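Local structure of phosphoribosylglycinamide synthetase (Anaerococcus prevotii, 4DIM) at residues 116-122 with 248-253; 121-125 with 270-274; 125-129 with 141-145; 258-263 with 275-281. The protein probably acts as an ATP-dependent ligase of the ATP-grasp family, using bound ATP and a divalent metal ion such as manganese. All coordinates share one frame; numbering follows the deposited sequence.

Contact 1. Residues 116-122 with 248-253; sequences AFKKYNV and KAIKAL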
loop_
_atom_site.group_PDB
_atom_site.type_symbol
_atom_site.label_atom_id
_atom_site.label_comp_id
_atom_site.label_asym_id
_atom_site.label_seq_id
_atom_site.Cartn_x
_atom_site.Cartn_y
_atom_site.Cartn_z
ATOM N N ALA A 116 -6.911 -14.773 13.028
ATOM C CA ALA A 116 -5.779 -14.374 13.846
ATOM C C ALA A 116 -6.143 -13.180 14.696
ATOM O O ALA A 116 -5.802 -13.130 15.867
ATOM C CB ALA A 116 -4.591 -14.041 12.959
ATOM N N PHE A 117 -6.829 -12.219 14.118
ATOM C CA PHE A 117 -7.269 -11.042 14.850
ATOM C C PHE A 117 -8.249 -11.398 15.954
ATOM O O PHE A 117 -8.168 -10.757 16.989
ATOM C CB PHE A 117 -7.879 -10.018 13.882
ATOM C CG PHE A 117 -6.922 -9.363 12.899
ATOM C CD1 PHE A 117 -5.544 -9.565 12.988
ATOM C CD2 PHE A 117 -7.377 -8.413 11.991
ATOM C CE1 PHE A 117 -4.664 -8.888 12.125
ATOM C CE2 PHE A 117 -6.494 -7.723 11.176
ATOM C CZ PHE A 117 -5.148 -7.978 11.230
ATOM N N LYS A 118 -9.123 -12.433 15.822
ATOM C CA LYS A 118 -9.979 -12.757 16.982
ATOM C C LYS A 118 -9.128 -13.386 18.089
ATOM O O LYS A 118 -9.264 -12.993 19.250
ATOM C CB LYS A 118 -11.200 -13.670 16.634
ATOM C CG LYS A 118 -10.892 -15.049 16.037
ATOM C CD LYS A 118 -12.022 -16.082 16.259
ATOM C CE LYS A 118 -13.443 -15.638 15.931
ATOM N NZ LYS A 118 -14.416 -16.775 16.015
ATOM N N LYS A 119 -8.196 -14.279 17.700
ATOM C CA LYS A 119 -7.306 -15.043 18.582
ATOM C C LYS A 119 -6.389 -14.125 19.398
ATOM O O LYS A 119 -6.234 -14.310 20.607
ATOM C CB LYS A 119 -6.455 -16.005 17.731
ATOM C CG LYS A 119 -5.544 -16.906 18.524
ATOM C CD LYS A 119 -4.513 -17.591 17.643
ATOM C CE LYS A 119 -3.479 -18.290 18.496
ATOM N NZ LYS A 119 -2.469 -18.991 17.667
ATOM N N TYR A 120 -5.777 -13.158 18.710
ATOM C CA TYR A 120 -4.859 -12.167 19.283
ATOM C C TYR A 120 -5.579 -10.862 19.671
ATOM O O TYR A 120 -4.924 -9.947 20.192
ATOM C CB TYR A 120 -3.690 -11.892 18.317
ATOM C CG TYR A 120 -2.721 -13.053 18.273
ATOM C CD1 TYR A 120 -1.823 -13.271 19.308
ATOM C CD2 TYR A 120 -2.808 -14.021 17.281
ATOM C CE1 TYR A 120 -1.006 -14.398 19.336
ATOM C CE2 TYR A 120 -1.914 -15.085 17.236
ATOM C CZ TYR A 120 -1.042 -15.296 18.291
ATOM O OH TYR A 120 -0.219 -16.396 18.356
ATOM N N ASN A 121 -6.923 -10.809 19.510
ATOM C CA ASN A 121 -7.752 -9.694 19.947
ATOM C C ASN A 121 -7.312 -8.372 19.314
ATOM O O ASN A 121 -6.964 -7.409 20.003
ATOM C CB ASN A 121 -7.736 -9.594 21.501
ATOM C CG ASN A 121 -8.754 -8.619 22.058
ATOM O OD1 ASN A 121 -9.791 -8.332 21.455
ATOM N ND2 ASN A 121 -8.480 -8.064 23.194
ATOM N N VAL A 122 -7.322 -8.342 18.004
ATOM C CA VAL A 122 -6.999 -7.149 17.221
ATOM C C VAL A 122 -8.305 -6.564 16.738
ATOM O O VAL A 122 -9.143 -7.304 16.250
ATOM C CB VAL A 122 -6.036 -7.503 16.054
ATOM C CG1 VAL A 122 -5.928 -6.359 15.034
ATOM C CG2 VAL A 122 -4.654 -7.868 16.603
ATOM N N LYS A 248 0.097 -5.016 17.429
ATOM C CA LYS A 248 -0.605 -6.248 17.736
ATOM C C LYS A 248 -0.807 -7.109 16.494
ATOM O O LYS A 248 -0.643 -8.331 16.557
ATOM C CB LYS A 248 -1.974 -5.952 18.355
ATOM C CG LYS A 248 -1.942 -5.589 19.793
ATOM C CD LYS A 248 -3.212 -4.921 20.251
ATOM C CE LYS A 248 -4.372 -5.849 20.273
ATOM N NZ LYS A 248 -5.576 -5.193 20.818
ATOM N N ALA A 249 -1.215 -6.482 15.381
ATOM C CA ALA A 249 -1.490 -7.150 14.093
ATOM C C ALA A 249 -0.251 -7.733 13.490
ATOM O O ALA A 249 -0.272 -8.827 12.939
ATOM C CB ALA A 249 -2.062 -6.160 13.135
ATOM N N ILE A 250 0.826 -6.980 13.548
ATOM C CA ILE A 250 2.109 -7.435 13.036
ATOM C C ILE A 250 2.462 -8.736 13.685
ATOM O O ILE A 250 2.844 -9.679 12.994
ATOM C CB ILE A 250 3.196 -6.349 13.264
ATOM C CG1 ILE A 250 3.036 -5.233 12.181
ATOM C CG2 ILE A 250 4.592 -6.952 13.227
ATOM C CD1 ILE A 250 3.658 -3.956 12.534
ATOM N N LYS A 251 2.300 -8.807 14.991
ATOM C CA LYS A 251 2.622 -10.017 15.737
ATOM C C LYS A 251 1.533 -11.093 15.546
ATOM O O LYS A 251 1.905 -12.227 15.253
ATOM C CB LYS A 251 2.870 -9.728 17.214
ATOM C CG LYS A 251 3.777 -10.799 17.864
ATOM C CD LYS A 251 4.789 -10.250 18.914
ATOM C CE LYS A 251 6.084 -11.052 18.988
ATOM N NZ LYS A 251 5.941 -12.344 19.740
ATOM N N ALA A 252 0.217 -10.738 15.566
ATOM C CA ALA A 252 -0.898 -11.703 15.298
ATOM C C ALA A 252 -0.700 -12.500 13.991
ATOM O O ALA A 252 -1.031 -13.686 13.918
ATOM C CB ALA A 252 -2.248 -10.981 15.230
ATOM N N LEU A 253 -0.155 -11.842 12.982
ATOM C CA LEU A 253 0.103 -12.401 11.666
ATOM C C LEU A 253 1.553 -12.884 11.449
ATOM O O LEU A 253 1.809 -13.533 10.435
ATOM C CB LEU A 253 -0.229 -11.321 10.643
ATOM C CG LEU A 253 -1.683 -10.897 10.602
ATOM C CD1 LEU A 253 -1.814 -9.637 9.836
ATOM C CD2 LEU A 253 -2.554 -11.970 9.976
#
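Lys248 reaches to the turn after helix 110-120, where its NZ gives a hydrogen bond of 2.7 Å to the backbone O of Asn121, placed nearly on the extension of the carbonyl bond. A bend in the chain at chi3 (69°) turns the ammonium end to that oxygen. Nearer the backbone, CB of Lys248 rests 3.7 Å from CG2 of Val122, the two side chains running past each other in opposite directions. The carbonyl is presented by a Schellman motif: Asn121 has positive phi, and its amide (weakly) and that of Val122 bond back into the last helical turn. Replacing this lysine by an alanine would probably leave the Asn121 carbonyl without its charged donor and the end of the turn less firmly tied to helix 236-253.

Ala249 follows, its CB 3.9 Å from CE1 of Phe117, whose ring carries CG1 of Val122 over the centre of one face. Here helices 110-120 and 236-253, both in the ATP-grasp region of the chain, pack across each other at 110° with their local axes 9.3 Å apart, and small residues of the second helix take up side chains of the first.

Ala252 gives the largest area to the contact. Its CB touches CB of Tyr120 at 3.5 Å and meets the edge of the Phe117 ring, while its CA makes an off-centre CH-pi contact with the Tyr120 ring, 4.0 Å from the centroid. At Leu253 the two branches divide: CD1 lies 3.7 Å from CE1 of Phe117, CD2 turns to CB of Ala116, and Met106 and Cys107 of helix 101-108 also touch this leucine.

Contact 2. Residues 121-125 with 270-274; sequences NVNTA and EVYII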
loop_
_atom_site.group_PDB
_atom_site.type_symbol
_atom_site.label_atom_id
_atom_site.label_comp_id
_atom_site.label_asym_id
_atom_site.label_seq_id
_atom_site.Cartn_x
_atom_site.Cartn_y
_atom_site.Cartn_z
ATOM N N ASN A 121 -6.923 -10.809 19.510
ATOM C CA ASN A 121 -7.752 -9.694 19.947
ATOM C C ASN A 121 -7.312 -8.372 19.314
ATOM O O ASN A 121 -6.964 -7.409 20.003
ATOM C CB ASN A 121 -7.736 -9.594 21.501
ATOM C CG ASN A 121 -8.754 -8.619 22.058
ATOM O OD1 ASN A 121 -9.791 -8.332 21.455
ATOM N ND2 ASN A 121 -8.480 -8.064 23.194
ATOM N N VAL A 122 -7.322 -8.342 18.004
ATOM C CA VAL A 122 -6.999 -7.149 17.221
ATOM C C VAL A 122 -8.305 -6.564 16.738
ATOM O O VAL A 122 -9.143 -7.304 16.250
ATOM C CB VAL A 122 -6.036 -7.503 16.054
ATOM C CG1 VAL A 122 -5.928 -6.359 15.034
ATOM C CG2 VAL A 122 -4.654 -7.868 16.603
ATOM N N ASN A 123 -8.481 -5.253 16.876
ATOM C CA ASN A 123 -9.678 -4.550 16.421
ATOM C C ASN A 123 -9.787 -4.634 14.950
ATOM O O ASN A 123 -8.879 -4.210 14.220
ATOM C CB ASN A 123 -9.668 -3.073 16.800
ATOM C CG ASN A 123 -9.767 -2.772 18.250
ATOM O OD1 ASN A 123 -10.028 -3.643 19.076
ATOM N ND2 ASN A 123 -9.533 -1.523 18.578
ATOM N N THR A 124 -10.887 -5.215 14.514
ATOM C CA THR A 124 -11.200 -5.383 13.111
ATOM C C THR A 124 -12.715 -5.654 12.983
ATOM O O THR A 124 -13.334 -6.082 13.971
ATOM C CB THR A 124 -10.357 -6.561 12.574
ATOM O OG1 THR A 124 -10.319 -6.498 11.141
ATOM C CG2 THR A 124 -10.899 -7.948 13.079
ATOM N N ALA A 125 -13.280 -5.462 11.766
ATOM C CA ALA A 125 -14.675 -5.829 11.438
ATOM C C ALA A 125 -14.796 -7.356 11.505
ATOM O O ALA A 125 -14.275 -8.058 10.645
ATOM C CB ALA A 125 -15.055 -5.342 10.038
ATOM N N GLU A 270 -12.217 4.557 18.217
ATOM C CA GLU A 270 -11.623 3.233 18.177
ATOM C C GLU A 270 -11.243 3.002 16.781
ATOM O O GLU A 270 -11.940 3.476 15.878
ATOM C CB GLU A 270 -12.553 2.141 18.718
ATOM C CG GLU A 270 -12.580 2.071 20.247
ATOM C CD GLU A 270 -11.240 1.934 20.952
ATOM O OE1 GLU A 270 -10.293 1.375 20.347
ATOM O OE2 GLU A 270 -11.133 2.425 22.100
ATOM N N VAL A 271 -10.091 2.348 16.589
ATOM C CA VAL A 271 -9.544 2.139 15.253
ATOM C C VAL A 271 -9.553 0.678 14.957
ATOM O O VAL A 271 -9.412 -0.140 15.847
ATOM C CB VAL A 271 -8.144 2.775 15.084
ATOM C CG1 VAL A 271 -8.195 4.254 15.424
ATOM C CG2 VAL A 271 -7.083 2.066 15.936
ATOM N N TYR A 272 -9.745 0.357 13.693
ATOM C CA TYR A 272 -9.844 -1.015 13.192
ATOM C C TYR A 272 -8.983 -1.186 11.966
ATOM O O TYR A 272 -8.929 -0.273 11.135
ATOM C CB TYR A 272 -11.308 -1.339 12.836
ATOM C CG TYR A 272 -12.262 -1.140 13.987
ATOM C CD1 TYR A 272 -12.673 -2.213 14.771
ATOM C CD2 TYR A 272 -12.808 0.108 14.257
ATOM C CE1 TYR A 272 -13.534 -2.032 15.846
ATOM C CE2 TYR A 272 -13.680 0.300 15.321
ATOM C CZ TYR A 272 -14.018 -0.767 16.138
ATOM O OH TYR A 272 -14.876 -0.602 17.216
ATOM N N ILE A 273 -8.373 -2.384 11.819
ATOM C CA ILE A 273 -7.542 -2.720 10.672
ATOM C C ILE A 273 -8.395 -3.359 9.648
ATOM O O ILE A 273 -8.942 -4.430 9.902
ATOM C CB ILE A 273 -6.394 -3.669 11.086
ATOM C CG1 ILE A 273 -5.477 -2.976 12.109
ATOM C CG2 ILE A 273 -5.608 -4.174 9.834
ATOM C CD1 ILE A 273 -4.455 -3.693 12.539
ATOM N N ILE A 274 -8.446 -2.771 8.446
ATOM C CA ILE A 274 -9.171 -3.366 7.315
ATOM C C ILE A 274 -8.246 -4.341 6.548
ATOM O O ILE A 274 -8.615 -5.480 6.369
ATOM C CB ILE A 274 -9.717 -2.288 6.356
ATOM C CG1 ILE A 274 -10.617 -1.300 7.079
ATOM C CG2 ILE A 274 -10.466 -2.955 5.206
ATOM C CD1 ILE A 274 -10.552 0.102 6.403
#
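The Tyr272 ring meets the loop at its edge, where the backbone N of Thr124 lies in the ring plane, 3.5 Å from CD1; CB of Asn123 approaches the same carbon obliquely. The side chains of Lys144 and Ile191 also touch Tyr272. The Asn123 amide uses its ND2 in plane: the N-H gives a bond of 3.1 Å to O of Val271, and the Glu270 carboxylate stands nearly perpendicular to it (87°). The backbone N of Ile273 binds O of Asn123 at 3.1 Å, almost straight at the hydrogen (170°) though tilted out of the carbonyl plane. Thr124 has OG1 anti to its backbone N (chi1 -162°), which brings the hydroxyl to O of Ile273 at 2.8 Å; Lys114 NZ is a second partner of OG1. CG1 of Val122 rests 3.9 Å from CD1 of Ile273.

Strand 270-277 is an outermost strand of the large antiparallel sheet, part of which lies in the ATP-grasp region. Its residues Tyr272 and Ile274 pair with strand 258-267, whereas the polar backbone groups of Val271 and Ile273 point outward. The loop, running almost at right angles, satisfies this edge with an amide, a carbonyl and a hydroxyl instead of another strand.

Contact 3. Residues 125-129 with 141-145; sequences ARHFV and ENLKL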
loop_
_atom_site.group_PDB
_atom_site.type_symbol
_atom_site.label_atom_id
_atom_site.label_comp_id
_atom_site.label_asym_id
_atom_site.label_seq_id
_atom_site.Cartn_x
_atom_site.Cartn_y
_atom_site.Cartn_z
ATOM N N ALA A 125 -13.280 -5.462 11.766
ATOM C CA ALA A 125 -14.675 -5.829 11.438
ATOM C C ALA A 125 -14.796 -7.356 11.505
ATOM O O ALA A 125 -14.275 -8.058 10.645
ATOM C CB ALA A 125 -15.055 -5.342 10.038
ATOM N N ARG A 126 -15.421 -7.870 12.552
ATOM C CA ARG A 126 -15.523 -9.309 12.765
ATOM C C ARG A 126 -16.501 -9.921 11.777
ATOM O O ARG A 126 -17.421 -9.233 11.324
ATOM C CB ARG A 126 -15.974 -9.582 14.211
ATOM C CG ARG A 126 -14.981 -9.065 15.289
ATOM C CD ARG A 126 -15.518 -9.177 16.718
ATOM N NE ARG A 126 -16.718 -8.357 16.910
ATOM C CZ ARG A 126 -17.492 -8.363 17.992
ATOM N NH1 ARG A 126 -17.192 -9.140 19.032
ATOM N NH2 ARG A 126 -18.569 -7.588 18.047
ATOM N N HIS A 127 -16.300 -11.206 11.431
ATOM C CA HIS A 127 -17.188 -11.874 10.476
ATOM C C HIS A 127 -17.467 -13.311 10.811
ATOM O O HIS A 127 -16.649 -14.028 11.402
ATOM C CB HIS A 127 -16.635 -11.813 9.038
ATOM C CG HIS A 127 -15.483 -12.732 8.749
ATOM N ND1 HIS A 127 -15.669 -14.023 8.300
ATOM C CD2 HIS A 127 -14.161 -12.490 8.818
ATOM C CE1 HIS A 127 -14.457 -14.522 8.110
ATOM N NE2 HIS A 127 -13.518 -13.628 8.396
ATOM N N PHE A 128 -18.612 -13.749 10.312
ATOM C CA PHE A 128 -19.052 -15.122 10.475
ATOM C C PHE A 128 -19.453 -15.724 9.127
ATOM O O PHE A 128 -20.161 -15.090 8.334
ATOM C CB PHE A 128 -20.204 -15.172 11.494
ATOM C CG PHE A 128 -19.683 -15.107 12.907
ATOM C CD1 PHE A 128 -19.045 -16.202 13.478
ATOM C CD2 PHE A 128 -19.701 -13.918 13.612
ATOM C CE1 PHE A 128 -18.522 -16.137 14.768
ATOM C CE2 PHE A 128 -19.171 -13.845 14.908
ATOM C CZ PHE A 128 -18.600 -14.961 15.486
ATOM N N VAL A 129 -18.984 -16.965 8.894
ATOM C CA VAL A 129 -19.244 -17.749 7.667
ATOM C C VAL A 129 -20.520 -18.619 7.898
ATOM O O VAL A 129 -20.437 -19.813 8.163
ATOM C CB VAL A 129 -18.010 -18.590 7.186
ATOM C CG1 VAL A 129 -17.081 -17.763 6.298
ATOM C CG2 VAL A 129 -17.216 -19.191 8.353
ATOM N N GLU A 141 -25.307 -12.450 17.514
ATOM C CA GLU A 141 -25.151 -12.214 18.945
ATOM C C GLU A 141 -23.711 -11.774 19.257
ATOM O O GLU A 141 -23.512 -11.008 20.215
ATOM C CB GLU A 141 -25.580 -13.442 19.785
ATOM C CG GLU A 141 -24.480 -14.384 20.259
ATOM C CD GLU A 141 -25.042 -15.562 21.036
ATOM O OE1 GLU A 141 -24.936 -15.553 22.286
ATOM O OE2 GLU A 141 -25.645 -16.461 20.403
ATOM N N ASN A 142 -22.723 -12.226 18.445
ATOM C CA ASN A 142 -21.299 -11.850 18.579
ATOM C C ASN A 142 -20.882 -10.787 17.526
ATOM O O ASN A 142 -19.686 -10.631 17.251
ATOM C CB ASN A 142 -20.412 -13.101 18.441
ATOM C CG ASN A 142 -20.807 -14.228 19.376
ATOM O OD1 ASN A 142 -21.334 -15.270 18.951
ATOM N ND2 ASN A 142 -20.568 -14.040 20.672
ATOM N N LEU A 143 -21.859 -10.032 16.978
ATOM C CA LEU A 143 -21.642 -9.037 15.917
ATOM C C LEU A 143 -22.464 -7.764 16.194
ATOM O O LEU A 143 -23.653 -7.870 16.533
ATOM C CB LEU A 143 -22.095 -9.659 14.546
ATOM C CG LEU A 143 -21.146 -9.673 13.316
ATOM C CD1 LEU A 143 -19.751 -10.267 13.637
ATOM C CD2 LEU A 143 -21.772 -10.448 12.205
ATOM N N LYS A 144 -21.858 -6.573 15.968
ATOM C CA LYS A 144 -22.555 -5.297 16.120
ATOM C C LYS A 144 -23.138 -4.856 14.762
ATOM O O LYS A 144 -22.479 -5.000 13.724
ATOM C CB LYS A 144 -21.624 -4.198 16.741
ATOM C CG LYS A 144 -20.792 -3.319 15.775
ATOM C CD LYS A 144 -19.825 -2.374 16.530
ATOM C CE LYS A 144 -18.634 -1.932 15.699
ATOM N NZ LYS A 144 -17.442 -2.802 15.919
ATOM N N LEU A 145 -24.381 -4.339 14.780
ATOM C CA LEU A 145 -25.037 -3.791 13.585
ATOM C C LEU A 145 -24.416 -2.422 13.258
ATOM O O LEU A 145 -23.889 -1.779 14.168
ATOM C CB LEU A 145 -26.566 -3.636 13.787
ATOM C CG LEU A 145 -27.408 -4.847 13.410
ATOM C CD1 LEU A 145 -27.086 -6.041 14.302
ATOM C CD2 LEU A 145 -28.882 -4.500 13.465
#
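Arg126 lays one face of its guanidinium against the backbone O of Asn142, the oxygen standing 3.2 Å from CZ and over the centre of the group. The oxygen lies above the plane of the N-H bonds, so the angles are too poor for a hydrogen bond and the attraction is probably electrostatic. CD1 of Leu143 lies 3.4 Å from O and 3.9 Å from CB of Arg126, and the same methyl meets the edge of the Phe128 ring at 3.7 Å from CD2. CB of Asn142 approaches the same ring obliquely, 3.8 Å from CE2, with the amide and ring planes 43° apart. Putting an alanine in place of Phe128 would probably open a gap beside CD1 of Leu143 and leave CB of Asn142 without its apolar neighbour.

Phe128 lies in the small antiparallel sheet of the ATP-grasp region, on the outer strand 127-128; Asn142 and Leu143 are in the loop after helix 133-141, which leads to strand 147-150.

Farther out, strand 186-189 sets the positions. Backbone bonds join Arg126 to Glu189 and Phe128 to Val187. The bend of the Arg126 chain at chi3 (-62°) directs NH2 into a salt bridge with Glu189 OE1, which also accepts the Lys144 amide. Pairing with Glu189 probably offsets the charge of Arg126, whose NH2 is 5.4 Å from Lys144 NZ.

Contact 4. Residues 258-263 with 275-281; sequences CAVNVD and ELTGRVG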
loop_
_atom_site.group_PDB
_atom_site.type_symbol
_atom_site.label_atom_id
_atom_site.label_comp_id
_atom_site.label_asym_id
_atom_site.label_seq_id
_atom_site.Cartn_x
_atom_site.Cartn_y
_atom_site.Cartn_z
ATOM N N CYS A 258 10.281 -6.651 7.126
ATOM C CA CYS A 258 9.519 -6.077 6.047
ATOM C C CYS A 258 8.979 -4.747 6.443
ATOM O O CYS A 258 8.778 -4.472 7.623
ATOM C CB CYS A 258 8.381 -7.012 5.628
ATOM S SG CYS A 258 7.128 -7.308 6.908
ATOM N N ALA A 259 8.708 -3.921 5.407
ATOM C CA ALA A 259 7.989 -2.655 5.544
ATOM C C ALA A 259 6.535 -3.064 5.505
ATOM O O ALA A 259 6.228 -4.100 4.924
ATOM C CB ALA A 259 8.362 -1.715 4.408
ATOM N N VAL A 260 5.670 -2.359 6.170
ATOM C CA VAL A 260 4.243 -2.714 6.268
ATOM C C VAL A 260 3.349 -1.548 5.876
ATOM O O VAL A 260 3.627 -0.379 6.161
ATOM C CB VAL A 260 3.925 -3.176 7.727
ATOM C CG1 VAL A 260 2.435 -3.474 7.935
ATOM C CG2 VAL A 260 4.806 -4.374 8.131
ATOM N N ASN A 261 2.260 -1.902 5.232
ATOM C CA ASN A 261 1.240 -1.004 4.718
ATOM C C ASN A 261 -0.082 -1.443 5.266
ATOM O O ASN A 261 -0.387 -2.615 5.156
ATOM C CB ASN A 261 1.226 -1.051 3.185
ATOM C CG ASN A 261 0.178 -0.148 2.589
ATOM O OD1 ASN A 261 0.274 1.068 2.671
ATOM N ND2 ASN A 261 -0.916 -0.704 2.153
ATOM N N VAL A 262 -0.809 -0.533 5.906
ATOM C CA VAL A 262 -2.073 -0.768 6.592
ATOM C C VAL A 262 -3.199 0.230 6.178
ATOM O O VAL A 262 -2.953 1.432 5.948
ATOM C CB VAL A 262 -1.884 -0.683 8.131
ATOM C CG1 VAL A 262 -3.005 -1.417 8.846
ATOM C CG2 VAL A 262 -0.522 -1.237 8.549
ATOM N N ASP A 263 -4.439 -0.318 6.100
ATOM C CA ASP A 263 -5.678 0.413 5.841
ATOM C C ASP A 263 -6.461 0.330 7.122
ATOM O O ASP A 263 -6.805 -0.768 7.570
ATOM C CB ASP A 263 -6.490 -0.167 4.653
ATOM C CG ASP A 263 -5.799 -0.224 3.302
ATOM O OD1 ASP A 263 -4.992 0.690 3.001
ATOM O OD2 ASP A 263 -6.161 -1.110 2.489
ATOM N N GLU A 275 -7.095 -3.855 6.066
ATOM C CA GLU A 275 -6.099 -4.598 5.291
ATOM C C GLU A 275 -4.692 -4.340 5.857
ATOM O O GLU A 275 -4.417 -3.257 6.360
ATOM C CB GLU A 275 -6.101 -4.217 3.778
ATOM C CG GLU A 275 -7.427 -4.108 3.049
ATOM C CD GLU A 275 -8.215 -5.397 2.837
ATOM O OE1 GLU A 275 -7.708 -6.486 3.201
ATOM O OE2 GLU A 275 -9.343 -5.315 2.291
ATOM N N LEU A 276 -3.804 -5.319 5.724
ATOM C CA LEU A 276 -2.418 -5.252 6.181
ATOM C C LEU A 276 -1.534 -6.098 5.258
ATOM O O LEU A 276 -1.760 -7.298 5.133
ATOM C CB LEU A 276 -2.311 -5.746 7.628
ATOM C CG LEU A 276 -0.988 -5.355 8.327
ATOM C CD1 LEU A 276 -1.209 -4.815 9.764
ATOM C CD2 LEU A 276 -0.006 -6.487 8.360
ATOM N N THR A 277 -0.510 -5.501 4.639
ATOM C CA THR A 277 0.391 -6.247 3.743
ATOM C C THR A 277 1.866 -5.995 4.166
ATOM O O THR A 277 2.191 -4.910 4.595
ATOM C CB THR A 277 0.068 -5.926 2.277
ATOM O OG1 THR A 277 1.072 -6.425 1.412
ATOM C CG2 THR A 277 -0.087 -4.491 2.006
ATOM N N GLY A 278 2.737 -6.995 4.033
ATOM C CA GLY A 278 4.152 -6.873 4.374
ATOM C C GLY A 278 5.022 -6.243 3.303
ATOM O O GLY A 278 6.084 -6.767 2.979
ATOM N N ARG A 279 4.593 -5.105 2.751
ATOM C CA ARG A 279 5.387 -4.288 1.845
ATOM C C ARG A 279 4.955 -2.779 1.986
ATOM O O ARG A 279 3.917 -2.440 2.567
ATOM C CB ARG A 279 5.351 -4.791 0.397
ATOM C CG ARG A 279 3.984 -5.052 -0.204
ATOM C CD ARG A 279 3.368 -3.801 -0.744
ATOM N NE ARG A 279 1.939 -3.971 -1.019
ATOM C CZ ARG A 279 1.090 -2.973 -1.255
ATOM N NH1 ARG A 279 -0.184 -3.221 -1.493
ATOM N NH2 ARG A 279 1.507 -1.722 -1.243
ATOM N N VAL A 280 5.814 -1.903 1.501
ATOM C CA VAL A 280 5.584 -0.477 1.563
ATOM C C VAL A 280 4.431 -0.073 0.673
ATOM O O VAL A 280 4.279 -0.592 -0.407
ATOM C CB VAL A 280 6.876 0.300 1.193
ATOM C CG1 VAL A 280 7.203 0.177 -0.302
ATOM C CG2 VAL A 280 6.773 1.755 1.619
ATOM N N GLY A 281 3.687 0.933 1.095
ATOM C CA GLY A 281 2.551 1.431 0.339
ATOM C C GLY A 281 2.923 2.159 -0.922
ATOM O O GLY A 281 4.070 2.535 -1.111
#
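Leu276 is the main bump on one face of the antiparallel beta hairpin of strands 258-267 and 270-277, and it fills the hollow between Val260 and Val262. Its CD2 rests 3.9 Å from CG1 of Val260 and its CD1 3.8 Å from CG2 of Val262, the side chains of Leu276 and Val262 lying side by side and pointing the same way. Leu276 and Val262 form the non-hydrogen-bonded pair. Flanking it, Asn261 and Thr277 exchange two backbone bonds, while Asp263 and Glu275 share one of 3.0 Å, from Asp263 N to Glu275 O, and a weak return. In ATP-grasp enzymes this hairpin generally borders the nucleotide and metal site.

Past Thr277 the chain leaves the register through an inverse gamma turn centred on Gly278, and SG of Cys258 settles 3.9 Å from CA of that glycine. The turned-back segment then packs on the other face: CB of Ala259 meets CB of Val280 at 4.1 Å, with Tyr297 touching both residues. Asn261, its CG anti to the backbone N (chi1 179°), lies against CA of Gly281, and its OD1 accepts a hydrogen bond from Gln199 NE2. CG2 of Thr277 sits over one face of the Arg279 guanidinium, toward its rim; Asp81 binds both residues. Finally, NH2 of Arg279 bonds O of Val280 at 3.1 Å, the oxygen in the guanidinium plane, the donor 41° out of the carbonyl plane.

How the contacts relate
Contacts 1 and 2 share Asn121 and Val122 and have centres about 10 Å apart. Helix 236-253 of contact 1 also packs on strand 270-277: Ala249 CB lies 3.5 Å from Ile273 CD1 of contact 2 and 3.7 Å from Leu276 CD1 of contact 4. Contacts 2 and 4 use successive parts of that strand, joined by a probable hydrogen bond of 2.7 Å from Ile274 N to Asp263 O. Contact 3 shares Ala125 with contact 2, its centre about 12 Å away, and carries the chain into the small sheet. Contacts 3 and 4, with centres about 25 Å apart, involve different sheets of the ATP-grasp region, between which such enzymes typically hold ATP.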